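Local atomic coordinates of phosphoribosylformylglycinamidine synthase 2 (Thermus thermophilus, PDB entry 3VIU), a protein that belongs to the AIR synthase related (PurM-like) proteins, with a repeated pair of domains, and binds adenosine-5'-diphosphate and a magnesium ion. Residues S189-G194 and V309-E314; A263-S268 and V280-D285; K318-V323 and L329-V334. All coordinates share one frame; numbering follows the deposited sequence.

Contact 1 (S189-G194 and V309-E314)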
loop_
_atom_site.group_PDB
_atom_site.type_symbol
_atom_site.label_atom_id
_atom_site.label_comp_id
_atom_site.label_asym_id
_atom_site.label_seq_id
_atom_site.Cartn_x
_atom_site.Cartn_y
_atom_site.Cartn_z
ATOM N N SER A 189 3.594 18.973 -9.487
ATOM C CA SER A 189 3.894 18.879 -10.908
ATOM C C SER A 189 3.359 20.112 -11.636
ATOM O O SER A 189 2.407 20.020 -12.414
ATOM C CB SER A 189 3.260 17.607 -11.485
ATOM O OG SER A 189 3.647 17.391 -12.831
ATOM N N ARG A 190 3.971 21.263 -11.373
ATOM C CA ARG A 190 3.558 22.506 -12.005
ATOM C C ARG A 190 4.691 23.168 -12.778
ATOM O O ARG A 190 5.868 22.973 -12.474
ATOM C CB ARG A 190 3.025 23.478 -10.957
ATOM C CG ARG A 190 1.727 23.038 -10.310
ATOM C CD ARG A 190 0.560 23.083 -11.285
ATOM N NE ARG A 190 -0.690 22.668 -10.649
ATOM C CZ ARG A 190 -0.915 21.451 -10.153
ATOM N NH1 ARG A 190 0.024 20.515 -10.216
ATOM N NH2 ARG A 190 -2.085 21.171 -9.592
ATOM N N ALA A 191 4.322 23.955 -13.781
ATOM C CA ALA A 191 5.290 24.657 -14.609
ATOM C C ALA A 191 4.679 25.964 -15.100
ATOM O O ALA A 191 3.504 26.006 -15.464
ATOM C CB ALA A 191 5.686 23.786 -15.797
ATOM N N SER A 192 5.467 27.032 -15.102
ATOM C CA SER A 192 4.978 28.330 -15.561
ATOM C C SER A 192 5.305 28.508 -17.035
ATOM O O SER A 192 6.095 27.757 -17.607
ATOM C CB SER A 192 5.595 29.468 -14.741
ATOM O OG SER A 192 7.012 29.437 -14.797
ATOM N N LEU A 193 4.695 29.503 -17.657
ATOM C CA LEU A 193 4.933 29.728 -19.069
ATOM C C LEU A 193 6.335 30.242 -19.359
ATOM O O LEU A 193 6.870 31.055 -18.613
ATOM C CB LEU A 193 3.895 30.697 -19.626
ATOM C CG LEU A 193 3.964 30.919 -21.136
ATOM C CD1 LEU A 193 4.091 29.579 -21.871
ATOM C CD2 LEU A 193 2.722 31.674 -21.566
ATOM N N GLY A 194 6.930 29.749 -20.440
ATOM C CA GLY A 194 8.262 30.188 -20.828
ATOM C C GLY A 194 9.422 29.540 -20.102
ATOM O O GLY A 194 10.518 30.090 -20.059
ATOM N N VAL A 309 11.951 14.279 -14.739
ATOM C CA VAL A 309 11.680 15.546 -15.408
ATOM C C VAL A 309 11.714 16.661 -14.351
ATOM O O VAL A 309 11.100 16.525 -13.292
ATOM C CB VAL A 309 10.283 15.530 -16.075
ATOM C CG1 VAL A 309 9.883 16.928 -16.494
ATOM C CG2 VAL A 309 10.302 14.615 -17.288
ATOM N N LEU A 310 12.437 17.746 -14.624
ATOM C CA LEU A 310 12.503 18.856 -13.674
ATOM C C LEU A 310 12.337 20.215 -14.352
ATOM O O LEU A 310 12.858 20.447 -15.442
ATOM C CB LEU A 310 13.818 18.826 -12.887
ATOM C CG LEU A 310 14.130 17.531 -12.133
ATOM C CD1 LEU A 310 14.828 16.574 -13.071
ATOM C CD2 LEU A 310 15.013 17.814 -10.941
ATOM N N VAL A 311 11.605 21.108 -13.692
ATOM C CA VAL A 311 11.341 22.446 -14.210
ATOM C C VAL A 311 11.976 23.460 -13.279
ATOM O O VAL A 311 11.448 23.743 -12.201
ATOM C CB VAL A 311 9.820 22.737 -14.268
ATOM C CG1 VAL A 311 9.566 24.110 -14.879
ATOM C CG2 VAL A 311 9.109 21.651 -15.063
ATOM N N PRO A 312 13.126 24.019 -13.677
ATOM C CA PRO A 312 13.788 25.006 -12.821
ATOM C C PRO A 312 13.027 26.324 -12.790
ATOM O O PRO A 312 12.409 26.719 -13.784
ATOM C CB PRO A 312 15.163 25.159 -13.466
ATOM C CG PRO A 312 14.859 24.964 -14.936
ATOM C CD PRO A 312 13.885 23.788 -14.922
ATOM N N LYS A 313 13.069 26.991 -11.641
ATOM C CA LYS A 313 12.411 28.282 -11.486
ATOM C C LYS A 313 13.152 29.290 -12.353
ATOM O O LYS A 313 14.291 29.051 -12.760
ATOM C CB LYS A 313 12.468 28.747 -10.030
ATOM C CG LYS A 313 11.635 27.927 -9.064
ATOM C CD LYS A 313 11.683 28.564 -7.688
ATOM C CE LYS A 313 10.511 28.139 -6.830
ATOM N NZ LYS A 313 10.469 28.966 -5.603
ATOM N N GLU A 314 12.508 30.416 -12.634
ATOM C CA GLU A 314 13.129 31.455 -13.443
ATOM C C GLU A 314 14.451 31.905 -12.833
ATOM O O GLU A 314 14.505 32.282 -11.656
ATOM C CB GLU A 314 12.194 32.659 -13.565
ATOM C CG GLU A 314 12.820 33.866 -14.248
ATOM C CD GLU A 314 11.787 34.757 -14.902
ATOM O OE1 GLU A 314 10.940 35.327 -14.175
ATOM O OE2 GLU A 314 11.822 34.878 -16.150
#
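Val-311 packs against the carbonyl O of Arg-190 and the methyl of Ala-191. Its CB points at the loop. Val-311 CB lies 4.3 Å from Arg-190 O, a loose van der Waals approach. Beyond CB the side chain forks. CG1 is anti to the backbone N (chi1 -177°) and comes to 4.0 Å from Ala-191 CB. CG2 lies beside the backbone N and reaches the same Ala-191 CB at 4.1 Å. The alanine methyl is therefore met almost equally by both branches of the valine. No hydrogen bond crosses between the segments, and the two backbones stay apart, with Ala-191 CA 6.5 Å from Val-311 CA. Leu-272 of helix 264-275 touches both Ala-191 and Val-311, and Ile-197 of strand 196-201 touches the valine as well. The CB of Arg-190 points away from the strand, and its NH1 forms a salt bridge with Glu-67 OE2. Segment 189-194 belongs to the connection between strands 172-182 and 196-201, which lie in different sheets. The contact thus lays the loop connecting the two sheets against strand 307-312 of the mixed sheet in an AIR synthase related C-terminal domain.

Contact 2 (A263-S268 and V280-D285)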
loop_
_atom_site.group_PDB
_atom_site.type_symbol
_atom_site.label_atom_id
_atom_site.label_comp_id
_atom_site.label_asym_id
_atom_site.label_seq_id
_atom_site.Cartn_x
_atom_site.Cartn_y
_atom_site.Cartn_z
ATOM N N ALA A 263 4.234 5.041 -19.844
ATOM C CA ALA A 263 4.062 6.001 -20.932
ATOM C C ALA A 263 5.197 7.026 -20.986
ATOM O O ALA A 263 5.115 8.019 -21.710
ATOM C CB ALA A 263 2.706 6.706 -20.800
ATOM N N GLY A 264 6.247 6.766 -20.212
ATOM C CA GLY A 264 7.418 7.631 -20.161
ATOM C C GLY A 264 7.256 9.133 -20.357
ATOM O O GLY A 264 6.501 9.801 -19.646
ATOM N N LEU A 265 7.996 9.663 -21.327
ATOM C CA LEU A 265 7.983 11.086 -21.649
ATOM C C LEU A 265 6.596 11.608 -21.984
ATOM O O LEU A 265 6.223 12.702 -21.570
ATOM C CB LEU A 265 8.924 11.362 -22.825
ATOM C CG LEU A 265 10.428 11.346 -22.566
ATOM C CD1 LEU A 265 11.181 11.264 -23.879
ATOM C CD2 LEU A 265 10.811 12.592 -21.799
ATOM N N THR A 266 5.833 10.826 -22.734
ATOM C CA THR A 266 4.491 11.236 -23.106
ATOM C C THR A 266 3.629 11.568 -21.883
ATOM O O THR A 266 3.082 12.667 -21.796
ATOM C CB THR A 266 3.797 10.148 -23.939
ATOM O OG1 THR A 266 4.546 9.921 -25.141
ATOM C CG2 THR A 266 2.385 10.572 -24.300
ATOM N N SER A 267 3.518 10.642 -20.933
ATOM C CA SER A 267 2.701 10.875 -19.738
ATOM C C SER A 267 3.298 11.917 -18.788
ATOM O O SER A 267 2.570 12.667 -18.144
ATOM C CB SER A 267 2.479 9.564 -18.979
ATOM O OG SER A 267 3.711 9.018 -18.533
ATOM N N SER A 268 4.620 11.965 -18.698
ATOM C CA SER A 268 5.269 12.925 -17.823
ATOM C C SER A 268 4.956 14.357 -18.212
ATOM O O SER A 268 4.418 15.120 -17.411
ATOM C CB SER A 268 6.787 12.730 -17.840
ATOM O OG SER A 268 7.167 11.602 -17.080
ATOM N N VAL A 280 3.389 21.813 -23.814
ATOM C CA VAL A 280 4.821 21.573 -23.797
ATOM C C VAL A 280 5.353 21.139 -25.163
ATOM O O VAL A 280 4.751 20.311 -25.846
ATOM C CB VAL A 280 5.179 20.506 -22.738
ATOM C CG1 VAL A 280 4.246 19.331 -22.878
ATOM C CG2 VAL A 280 6.631 20.048 -22.910
ATOM N N GLU A 281 6.477 21.723 -25.558
ATOM C CA GLU A 281 7.117 21.393 -26.821
ATOM C C GLU A 281 8.303 20.498 -26.467
ATOM O O GLU A 281 9.201 20.914 -25.727
ATOM C CB GLU A 281 7.614 22.667 -27.515
ATOM C CG GLU A 281 8.248 22.450 -28.894
ATOM C CD GLU A 281 8.719 23.756 -29.548
ATOM O OE1 GLU A 281 9.887 24.169 -29.335
ATOM O OE2 GLU A 281 7.908 24.373 -30.264
ATOM N N LEU A 282 8.303 19.272 -26.978
ATOM C CA LEU A 282 9.388 18.336 -26.700
ATOM C C LEU A 282 10.321 18.196 -27.901
ATOM O O LEU A 282 9.882 17.954 -29.022
ATOM C CB LEU A 282 8.815 16.960 -26.315
ATOM C CG LEU A 282 9.776 15.774 -26.130
ATOM C CD1 LEU A 282 10.860 16.099 -25.109
ATOM C CD2 LEU A 282 8.978 14.555 -25.681
ATOM N N HIS A 283 11.611 18.372 -27.656
ATOM C CA HIS A 283 12.616 18.248 -28.701
ATOM C C HIS A 283 13.275 16.890 -28.491
ATOM O O HIS A 283 14.224 16.772 -27.724
ATOM C CB HIS A 283 13.653 19.361 -28.560
ATOM C CG HIS A 283 13.099 20.739 -28.768
ATOM N ND1 HIS A 283 13.023 21.332 -30.010
ATOM C CD2 HIS A 283 12.593 21.640 -27.891
ATOM C CE1 HIS A 283 12.495 22.538 -29.889
ATOM N NE2 HIS A 283 12.225 22.749 -28.614
ATOM N N LEU A 284 12.765 15.864 -29.160
ATOM C CA LEU A 284 13.315 14.527 -28.989
ATOM C C LEU A 284 14.793 14.415 -29.292
ATOM O O LEU A 284 15.467 13.545 -28.744
ATOM C CB LEU A 284 12.542 13.505 -29.833
ATOM C CG LEU A 284 11.168 13.125 -29.268
ATOM C CD1 LEU A 284 10.462 12.155 -30.214
ATOM C CD2 LEU A 284 11.338 12.515 -27.872
ATOM N N ASP A 285 15.307 15.292 -30.148
ATOM C CA ASP A 285 16.720 15.233 -30.497
ATOM C C ASP A 285 17.625 15.549 -29.320
ATOM O O ASP A 285 18.793 15.174 -29.316
ATOM C CB ASP A 285 17.042 16.192 -31.650
ATOM C CG ASP A 285 16.290 15.852 -32.919
ATOM O OD1 ASP A 285 16.212 14.651 -33.261
ATOM O OD2 ASP A 285 15.789 16.787 -33.577
#
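Leu-265 meets Leu-282 and Leu-284, and these three leucines make the whole contact. Leu-265 has the greatest surface buried here. It sits on helix 264-275, and its CB points toward strand 279-283. Its CG lies beside the backbone N, opposite the carbonyl carbon (chi1 -75°), and the chain then runs out extended to CD1 (chi2 165°). This carries CD1 across to the second segment.

Leu-282 comes from the strand, with its side chain directed at the helix. Its CD2 lies 4.3 Å from Leu-265 CB, near the root of that side chain. Leu-284 follows just past the strand, in a short 3-10 turn. Its CB does not point straight at the helix, but the branch CD2 swings in to 4.2 Å from Leu-265 CD1. The side chains of Leu-265 and Leu-284 cross at a slant. Leu-282 CD2 and Leu-284 CD2 also pack together, 3.8 Å apart. Leu-265 therefore meets a pair of neighbouring methyls, one near its base and one at its tip.

The helix turn that carries Leu-265 is held by backbone bonds; Ser-268 N donates to Gly-264 O at 3.0 Å. Around the leucines, Met-260 and Val-287 touch Leu-265. Leu-300 of helix 296-301 touches both Leu-282 and Leu-284. The contact joins the helix to the sheet within a beta-alpha-beta crossover: strand 254-259, helix 264-275 and strand 279-283 follow in sequence, and the two strands are parallel but not adjacent.

All three leucines are buried. No hydrogen bond links the segments, and every approach is between aliphatic carbons. The contact thus rests on hydrophobic burial and methyl packing, without a directional bond between helix and strand.

Contact 3 (K318-V323 and L329-V334)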
loop_
_atom_site.group_PDB
_atom_site.type_symbol
_atom_site.label_atom_id
_atom_site.label_comp_id
_atom_site.label_asym_id
_atom_site.label_seq_id
_atom_site.Cartn_x
_atom_site.Cartn_y
_atom_site.Cartn_z
ATOM N N LYS A 318 20.959 27.415 -14.045
ATOM C CA LYS A 318 22.334 27.076 -13.717
ATOM C C LYS A 318 22.418 26.327 -12.396
ATOM O O LYS A 318 23.047 25.273 -12.313
ATOM C CB LYS A 318 23.198 28.338 -13.664
ATOM C CG LYS A 318 24.076 28.503 -14.884
ATOM C CD LYS A 318 25.024 27.309 -15.044
ATOM C CE LYS A 318 26.029 27.220 -13.889
ATOM N NZ LYS A 318 26.975 26.071 -14.022
ATOM N N ALA A 319 21.770 26.873 -11.369
ATOM C CA ALA A 319 21.764 26.263 -10.044
ATOM C C ALA A 319 21.353 24.796 -10.127
ATOM O O ALA A 319 21.995 23.928 -9.533
ATOM C CB ALA A 319 20.810 27.024 -9.125
ATOM N N LEU A 320 20.281 24.530 -10.870
ATOM C CA LEU A 320 19.774 23.173 -11.034
ATOM C C LEU A 320 20.851 22.281 -11.631
ATOM O O LEU A 320 21.059 21.155 -11.179
ATOM C CB LEU A 320 18.531 23.161 -11.943
ATOM C CG LEU A 320 17.909 21.792 -12.267
ATOM C CD1 LEU A 320 17.445 21.128 -10.981
ATOM C CD2 LEU A 320 16.739 21.954 -13.233
ATOM N N GLU A 321 21.543 22.788 -12.641
ATOM C CA GLU A 321 22.588 22.007 -13.295
ATOM C C GLU A 321 23.700 21.674 -12.310
ATOM O O GLU A 321 24.182 20.540 -12.256
ATOM C CB GLU A 321 23.150 22.783 -14.491
ATOM C CG GLU A 321 22.066 23.439 -15.333
ATOM C CD GLU A 321 22.595 24.120 -16.580
ATOM O OE1 GLU A 321 23.691 24.722 -16.517
ATOM O OE2 GLU A 321 21.900 24.063 -17.620
ATOM N N GLU A 322 24.090 22.668 -11.521
ATOM C CA GLU A 322 25.149 22.490 -10.539
ATOM C C GLU A 322 24.755 21.467 -9.486
ATOM O O GLU A 322 25.576 20.638 -9.080
ATOM C CB GLU A 322 25.508 23.842 -9.911
ATOM C CG GLU A 322 26.128 24.790 -10.946
ATOM C CD GLU A 322 26.498 26.151 -10.393
ATOM O OE1 GLU A 322 26.987 26.988 -11.182
ATOM O OE2 GLU A 322 26.303 26.384 -9.180
ATOM N N VAL A 323 23.499 21.511 -9.053
ATOM C CA VAL A 323 23.031 20.542 -8.078
ATOM C C VAL A 323 23.318 19.141 -8.606
ATOM O O VAL A 323 23.912 18.322 -7.908
ATOM C CB VAL A 323 21.521 20.669 -7.816
ATOM C CG1 VAL A 323 21.038 19.477 -6.996
ATOM C CG2 VAL A 323 21.235 21.951 -7.058
ATOM N N LEU A 329 25.684 13.799 -11.869
ATOM C CA LEU A 329 24.638 13.545 -12.855
ATOM C C LEU A 329 24.449 14.667 -13.876
ATOM O O LEU A 329 24.625 15.851 -13.565
ATOM C CB LEU A 329 23.304 13.289 -12.151
ATOM C CG LEU A 329 23.153 11.983 -11.371
ATOM C CD1 LEU A 329 21.855 12.011 -10.574
ATOM C CD2 LEU A 329 23.181 10.809 -12.341
ATOM N N ASP A 330 24.089 14.277 -15.097
ATOM C CA ASP A 330 23.841 15.228 -16.173
ATOM C C ASP A 330 22.385 15.662 -16.072
ATOM O O ASP A 330 21.502 14.843 -15.820
ATOM C CB ASP A 330 24.055 14.583 -17.546
ATOM C CG ASP A 330 25.370 13.832 -17.650
ATOM O OD1 ASP A 330 26.432 14.443 -17.385
ATOM O OD2 ASP A 330 25.342 12.628 -18.004
ATOM N N CYS A 331 22.147 16.951 -16.272
ATOM C CA CYS A 331 20.803 17.503 -16.223
ATOM C C CYS A 331 20.690 18.431 -17.428
ATOM O O CYS A 331 21.206 19.546 -17.406
ATOM C CB CYS A 331 20.608 18.278 -14.920
ATOM S SG CYS A 331 18.888 18.695 -14.534
ATOM N N VAL A 332 20.012 17.971 -18.475
ATOM C CA VAL A 332 19.883 18.755 -19.693
ATOM C C VAL A 332 18.471 19.147 -20.120
ATOM O O VAL A 332 17.519 18.391 -19.946
ATOM C CB VAL A 332 20.552 18.018 -20.872
ATOM C CG1 VAL A 332 22.024 17.760 -20.547
ATOM C CG2 VAL A 332 19.823 16.704 -21.162
ATOM N N PRO A 333 18.325 20.360 -20.683
ATOM C CA PRO A 333 17.033 20.872 -21.150
ATOM C C PRO A 333 16.576 20.021 -22.334
ATOM O O PRO A 333 17.342 19.785 -23.277
ATOM C CB PRO A 333 17.354 22.315 -21.541
ATOM C CG PRO A 333 18.785 22.238 -21.969
ATOM C CD PRO A 333 19.392 21.355 -20.905
ATOM N N VAL A 334 15.326 19.569 -22.281
ATOM C CA VAL A 334 14.775 18.698 -23.313
ATOM C C VAL A 334 13.465 19.222 -23.927
ATOM O O VAL A 334 13.058 18.789 -25.015
ATOM C CB VAL A 334 14.572 17.270 -22.707
ATOM C CG1 VAL A 334 13.103 16.901 -22.664
ATOM C CG2 VAL A 334 15.384 16.260 -23.473
#
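Leu-320 and Glu-321 of helix 317-326 both meet Cys-331 of strand 331-338. Earlier in the segment comes Lys-318, whose carbonyl O accepts from Glu-322 N at 2.9 Å. This bond belongs to the helix turn that carries the two contact residues.

Leu-320 comes next. With chi1 at 177° its CG extends anti to the backbone N, which brings the forked end of the side chain toward the strand. CG lies 4.0 Å from Cys-331 SG, and CD2 is 4.1 Å from the same sulfur. The thiol thus rests against the branch point and one methyl of the leucine, in an apolar contact. Cys-331 is buried and points its side chain at the helix.

Glu-321 lies along the border of the contact. Its CG approaches Cys-331 O at 4.5 Å, a distant contact of the aliphatic part. The carboxylate looks elsewhere: OE2 is hydrogen-bonded to Tyr-198 OH. Val-323 touches Leu-251, Leu-253 and Glu-247 of helix 235-250.

Tyr-198 of strand 196-201 touches Leu-320, Cys-331 and Pro-333, so it borders both sides of the contact. Leu-320 also touches Ala-248 of helix 235-250. Helix 317-326 connects strand 307-312 to the parallel strand 331-338 and packs on the sheet, a beta-alpha-beta crossover with strand 196-201 lying between the two strands.

Overall arrangement
The three contacts gather round one seven-stranded mixed sheet. Their centres lie about 14 Å (contacts 1 and 2), 13 Å (1 and 3) and 18 Å (2 and 3) apart. Along the chain, contact 2 is nested within the loop closed by contact 1, and contact 3 follows. Strand 307-312 ties them: Val-309 CG2 packs on Ser-268 CB of helix 264-275 (4.0 Å), while Leu-310 and Pro-312 pack on Leu-320 of helix 317-326. The two helices thus use alternate residues of this strand. Contacts 2 and 3 meet where strands 279-283 and 331-338 pair, with a probable hydrogen bond from His-283 N to Val-334 O. Together they join two crossover helices and the loop connecting two sheets to one sheet.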